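Local coordinates for membrane protein (PDB 5DL5), which is an OprD-family porin of the Acinetobacter baumannii outer membrane, a beta-barrel channel that probably admits small molecules, including antibiotics, at residues K158-D170 / L187-F199. Sequence-based numbering, arbitrary orientation.
Sequences KNLEVVAGKFTKD and LDRAIVWGAKYKF
With CG of both E161 and K196 set opposite the backbone N (chi1 -174° and 179°), the two side chains run side by side on one face of an antiparallel strand pair in the porin beta-barrel wall. A nearly eclipsed bend at chi3 of K196 (5°) brings its NZ round to OE1 of E161 in a salt bridge whose hydrogen bond is weak at 3.3 Å, while OE2 is taken by H155. Backbone N–H...O=C hydrogen bonds run in both directions at the hydrogen-bonded pairs E161/K196, V163/G194, G165/V192 and F167/A190. Farther along the same face, F167 and V192 cross at about a right angle, CG2 of V192 lying at the ring edge, 4.0 Å from CE2 of F167. CB of F167 also rests 4.0 Å from CD2 of L187, and F167 touches L151 and F147 of the preceding strands. The other face carries L160, whose CB lies 3.7 Å from CD1 at the edge of the Y197 ring, and K166, which runs alongside I191. Beyond the ladder, T168 and K169 form a classic beta bulge against T148, and OD1 of D179 ties together the backbone N atoms of D170 and L187. Just before that bulge, N of A190 donates to O of F167 at 2.8 Å.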
loop_
_atom_site.group_PDB
_atom_site.type_symbol
_atom_site.label_atom_id
_atom_site.label_comp_id
_atom_site.label_asym_id
_atom_site.label_seq_id
_atom_site.Cartn_x
_atom_site.Cartn_y
_atom_site.Cartn_z
ATOM N N LYS A 158 -5.864 4.319 -26.600
ATOM C CA LYS A 158 -6.861 3.522 -25.939
ATOM C C LYS A 158 -6.135 2.392 -25.149
ATOM O O LYS A 158 -5.137 1.855 -25.635
ATOM C CB LYS A 158 -7.808 2.861 -26.975
ATOM C CG LYS A 158 -8.702 3.806 -27.764
ATOM C CD LYS A 158 -10.059 4.100 -27.091
ATOM C CE LYS A 158 -10.113 5.471 -26.410
ATOM N NZ LYS A 158 -11.138 5.459 -25.341
ATOM N N ASN A 159 -6.609 2.148 -23.932
ATOM C CA ASN A 159 -6.144 1.056 -23.092
ATOM C C ASN A 159 -4.716 1.197 -22.602
ATOM O O ASN A 159 -4.197 0.228 -22.019
ATOM C CB ASN A 159 -6.220 -0.279 -23.832
ATOM C CG ASN A 159 -7.524 -0.464 -24.574
ATOM O OD1 ASN A 159 -7.512 -0.757 -25.799
ATOM N ND2 ASN A 159 -8.641 -0.347 -23.858
ATOM N N LEU A 160 -4.097 2.354 -22.894
ATOM C CA LEU A 160 -2.816 2.698 -22.375
ATOM C C LEU A 160 -2.915 3.914 -21.485
ATOM O O LEU A 160 -3.365 4.980 -21.975
ATOM C CB LEU A 160 -1.888 3.002 -23.524
ATOM C CG LEU A 160 -0.500 3.498 -22.999
ATOM C CD1 LEU A 160 0.410 2.320 -22.577
ATOM C CD2 LEU A 160 0.103 4.211 -24.100
ATOM N N GLU A 161 -2.405 3.791 -20.261
ATOM C CA GLU A 161 -2.252 4.894 -19.357
ATOM C C GLU A 161 -0.787 5.220 -19.100
ATOM O O GLU A 161 -0.003 4.307 -18.813
ATOM C CB GLU A 161 -2.926 4.624 -18.022
ATOM C CG GLU A 161 -2.897 5.828 -17.097
ATOM C CD GLU A 161 -3.526 5.532 -15.734
ATOM O OE1 GLU A 161 -2.969 4.716 -14.955
ATOM O OE2 GLU A 161 -4.630 6.034 -15.453
ATOM N N VAL A 162 -0.414 6.461 -19.336
ATOM C CA VAL A 162 0.935 6.953 -19.109
ATOM C C VAL A 162 0.853 8.029 -18.051
ATOM O O VAL A 162 -0.035 8.913 -18.097
ATOM C CB VAL A 162 1.595 7.481 -20.410
ATOM C CG1 VAL A 162 2.908 8.095 -20.088
ATOM C CG2 VAL A 162 1.783 6.430 -21.499
ATOM N N VAL A 163 1.799 7.992 -17.113
ATOM C CA VAL A 163 1.883 8.973 -16.065
ATOM C C VAL A 163 3.269 9.564 -15.970
ATOM O O VAL A 163 4.256 8.920 -16.325
ATOM C CB VAL A 163 1.479 8.375 -14.691
ATOM C CG1 VAL A 163 0.058 7.842 -14.787
ATOM C CG2 VAL A 163 2.324 7.168 -14.280
ATOM N N ALA A 164 3.313 10.820 -15.516
ATOM C CA ALA A 164 4.525 11.499 -15.122
ATOM C C ALA A 164 4.205 12.444 -13.985
ATOM O O ALA A 164 3.195 13.150 -14.032
ATOM C CB ALA A 164 5.144 12.287 -16.318
ATOM N N GLY A 165 5.058 12.501 -12.959
ATOM C CA GLY A 165 4.760 13.348 -11.808
ATOM C C GLY A 165 5.979 13.780 -11.113
ATOM O O GLY A 165 7.071 13.316 -11.291
ATOM N N LYS A 166 5.791 14.759 -10.299
ATOM C CA LYS A 166 6.799 15.253 -9.411
ATOM C C LYS A 166 6.166 15.601 -8.058
ATOM O O LYS A 166 5.258 16.402 -8.015
ATOM C CB LYS A 166 7.416 16.509 -9.943
ATOM C CG LYS A 166 8.447 16.985 -8.914
ATOM C CD LYS A 166 9.424 18.028 -9.414
ATOM C CE LYS A 166 8.748 19.316 -9.571
ATOM N NZ LYS A 166 9.834 20.256 -9.932
ATOM N N PHE A 167 6.677 15.056 -6.974
ATOM C CA PHE A 167 6.125 15.272 -5.590
ATOM C C PHE A 167 7.138 15.803 -4.686
ATOM O O PHE A 167 8.311 15.356 -4.726
ATOM C CB PHE A 167 5.553 13.922 -5.128
ATOM C CG PHE A 167 4.399 13.513 -5.987
ATOM C CD1 PHE A 167 3.132 14.122 -5.786
ATOM C CD2 PHE A 167 4.599 12.699 -7.100
ATOM C CE1 PHE A 167 2.076 13.866 -6.623
ATOM C CE2 PHE A 167 3.513 12.439 -7.960
ATOM C CZ PHE A 167 2.270 13.035 -7.716
ATOM N N THR A 168 6.746 16.782 -3.860
ATOM C CA THR A 168 7.664 17.356 -2.902
ATOM C C THR A 168 7.197 17.249 -1.441
ATOM O O THR A 168 7.901 17.717 -0.564
ATOM C CB THR A 168 7.898 18.927 -3.137
ATOM O OG1 THR A 168 6.606 19.485 -3.212
ATOM C CG2 THR A 168 8.689 19.140 -4.468
ATOM N N LYS A 169 6.038 16.680 -1.182
ATOM C CA LYS A 169 5.661 16.457 0.216
ATOM C C LYS A 169 5.033 15.093 0.311
ATOM O O LYS A 169 4.346 14.665 -0.632
ATOM C CB LYS A 169 4.630 17.487 0.740
ATOM C CG LYS A 169 5.224 18.983 0.758
ATOM C CD LYS A 169 4.157 19.857 1.489
ATOM C CE LYS A 169 4.642 21.288 1.628
ATOM N NZ LYS A 169 3.542 21.853 2.513
ATOM N N ASP A 170 5.220 14.480 1.466
ATOM C CA ASP A 170 4.596 13.170 1.758
ATOM C C ASP A 170 4.082 13.228 3.165
ATOM O O ASP A 170 4.817 13.540 4.042
ATOM C CB ASP A 170 5.661 12.098 1.569
ATOM C CG ASP A 170 5.191 10.681 2.042
ATOM O OD1 ASP A 170 4.000 10.433 2.134
ATOM O OD2 ASP A 170 6.055 9.870 2.361
ATOM N N LEU A 187 9.761 14.601 2.424
ATOM C CA LEU A 187 10.233 14.311 1.075
ATOM C C LEU A 187 11.059 15.472 0.482
ATOM O O LEU A 187 10.637 16.669 0.551
ATOM C CB LEU A 187 8.967 14.088 0.260
ATOM C CG LEU A 187 9.211 13.607 -1.179
ATOM C CD1 LEU A 187 10.189 12.427 -1.435
ATOM C CD2 LEU A 187 7.879 13.410 -1.853
ATOM N N ASP A 188 12.135 15.182 -0.200
ATOM C CA ASP A 188 12.861 16.212 -0.993
ATOM C C ASP A 188 12.147 16.321 -2.408
ATOM O O ASP A 188 11.396 17.220 -2.630
ATOM C CB ASP A 188 14.360 15.865 -1.069
ATOM C CG ASP A 188 15.219 17.010 -1.760
ATOM O OD1 ASP A 188 14.645 17.951 -2.319
ATOM O OD2 ASP A 188 16.475 16.926 -1.782
ATOM N N ARG A 189 12.309 15.355 -3.329
ATOM C CA ARG A 189 11.712 15.479 -4.678
ATOM C C ARG A 189 11.610 14.059 -5.170
ATOM O O ARG A 189 12.654 13.430 -5.481
ATOM C CB ARG A 189 12.647 16.282 -5.647
ATOM C CG ARG A 189 12.086 16.529 -7.047
ATOM C CD ARG A 189 13.037 17.197 -8.015
ATOM N NE ARG A 189 14.150 16.272 -8.282
ATOM C CZ ARG A 189 15.345 16.654 -8.710
ATOM N NH1 ARG A 189 15.603 17.936 -9.004
ATOM N NH2 ARG A 189 16.321 15.778 -8.816
ATOM N N ALA A 190 10.412 13.635 -5.406
ATOM C CA ALA A 190 10.185 12.375 -6.079
ATOM C C ALA A 190 9.634 12.558 -7.507
ATOM O O ALA A 190 8.565 13.151 -7.657
ATOM C CB ALA A 190 9.205 11.539 -5.241
ATOM N N ILE A 191 10.355 12.080 -8.531
ATOM C CA ILE A 191 9.942 12.159 -9.894
ATOM C C ILE A 191 9.497 10.716 -10.244
ATOM O O ILE A 191 10.268 9.775 -9.989
ATOM C CB ILE A 191 11.081 12.600 -10.826
ATOM C CG1 ILE A 191 11.649 14.078 -10.663
ATOM C CG2 ILE A 191 10.712 12.465 -12.280
ATOM C CD1 ILE A 191 10.739 14.897 -9.963
ATOM N N VAL A 192 8.348 10.586 -10.887
ATOM C CA VAL A 192 7.767 9.302 -11.214
ATOM C C VAL A 192 7.302 9.285 -12.654
ATOM O O VAL A 192 6.947 10.328 -13.244
ATOM C CB VAL A 192 6.576 8.872 -10.304
ATOM C CG1 VAL A 192 7.051 8.653 -8.907
ATOM C CG2 VAL A 192 5.401 9.828 -10.339
ATOM N N TRP A 193 7.369 8.122 -13.287
ATOM C CA TRP A 193 6.834 7.962 -14.631
ATOM C C TRP A 193 6.470 6.521 -14.801
ATOM O O TRP A 193 6.958 5.631 -14.015
ATOM C CB TRP A 193 7.891 8.448 -15.704
ATOM C CG TRP A 193 9.206 7.636 -15.621
ATOM C CD1 TRP A 193 9.533 6.499 -16.393
ATOM C CD2 TRP A 193 10.309 7.813 -14.701
ATOM N NE1 TRP A 193 10.683 5.978 -15.953
ATOM C CE2 TRP A 193 11.173 6.718 -14.901
ATOM C CE3 TRP A 193 10.560 8.704 -13.632
ATOM C CZ2 TRP A 193 12.391 6.557 -14.159
ATOM C CZ3 TRP A 193 11.677 8.548 -12.875
ATOM C CH2 TRP A 193 12.629 7.491 -13.154
ATOM N N GLY A 194 5.654 6.203 -15.811
ATOM C CA GLY A 194 5.396 4.810 -16.119
ATOM C C GLY A 194 4.226 4.652 -17.103
ATOM O O GLY A 194 3.616 5.594 -17.533
ATOM N N ALA A 195 3.881 3.426 -17.363
ATOM C CA ALA A 195 2.846 3.145 -18.312
ATOM C C ALA A 195 2.262 1.788 -17.940
ATOM O O ALA A 195 2.966 0.900 -17.423
ATOM C CB ALA A 195 3.396 3.082 -19.715
ATOM N N LYS A 196 1.017 1.619 -18.286
ATOM C CA LYS A 196 0.262 0.409 -18.026
ATOM C C LYS A 196 -0.541 0.184 -19.298
ATOM O O LYS A 196 -1.139 1.116 -19.849
ATOM C CB LYS A 196 -0.705 0.684 -16.894
ATOM C CG LYS A 196 -1.561 -0.501 -16.545
ATOM C CD LYS A 196 -2.526 -0.188 -15.401
ATOM C CE LYS A 196 -2.550 1.259 -14.910
ATOM N NZ LYS A 196 -3.897 1.640 -14.382
ATOM N N TYR A 197 -0.598 -1.067 -19.738
ATOM C CA TYR A 197 -1.255 -1.397 -20.987
ATOM C C TYR A 197 -2.075 -2.700 -20.863
ATOM O O TYR A 197 -1.569 -3.732 -20.337
ATOM C CB TYR A 197 -0.231 -1.525 -22.057
ATOM C CG TYR A 197 -0.848 -1.697 -23.456
ATOM C CD1 TYR A 197 -1.708 -0.715 -23.953
ATOM C CD2 TYR A 197 -0.599 -2.829 -24.232
ATOM C CE1 TYR A 197 -2.296 -0.836 -25.209
ATOM C CE2 TYR A 197 -1.227 -3.008 -25.471
ATOM C CZ TYR A 197 -2.030 -2.009 -25.946
ATOM O OH TYR A 197 -2.640 -2.058 -27.110
ATOM N N LYS A 198 -3.308 -2.633 -21.352
ATOM C CA LYS A 198 -4.163 -3.823 -21.494
ATOM C C LYS A 198 -4.049 -4.285 -22.953
ATOM O O LYS A 198 -4.561 -3.625 -23.882
ATOM C CB LYS A 198 -5.613 -3.439 -21.133
ATOM C CG LYS A 198 -6.526 -4.669 -21.077
ATOM C CD LYS A 198 -7.979 -4.239 -20.969
ATOM C CE LYS A 198 -8.801 -5.491 -21.037
ATOM N NZ LYS A 198 -10.192 -5.225 -20.764
ATOM N N PHE A 199 -3.381 -5.409 -23.169
ATOM C CA PHE A 199 -3.159 -5.994 -24.518
ATOM C C PHE A 199 -4.439 -6.611 -25.049
ATOM O O PHE A 199 -4.803 -6.401 -26.168
ATOM C CB PHE A 199 -2.081 -7.071 -24.507
ATOM C CG PHE A 199 -0.705 -6.557 -24.236
ATOM C CD1 PHE A 199 -0.258 -6.408 -22.983
ATOM C CD2 PHE A 199 0.141 -6.214 -25.281
ATOM C CE1 PHE A 199 1.023 -5.933 -22.757
ATOM C CE2 PHE A 199 1.400 -5.730 -25.060
ATOM C CZ PHE A 199 1.850 -5.618 -23.791
#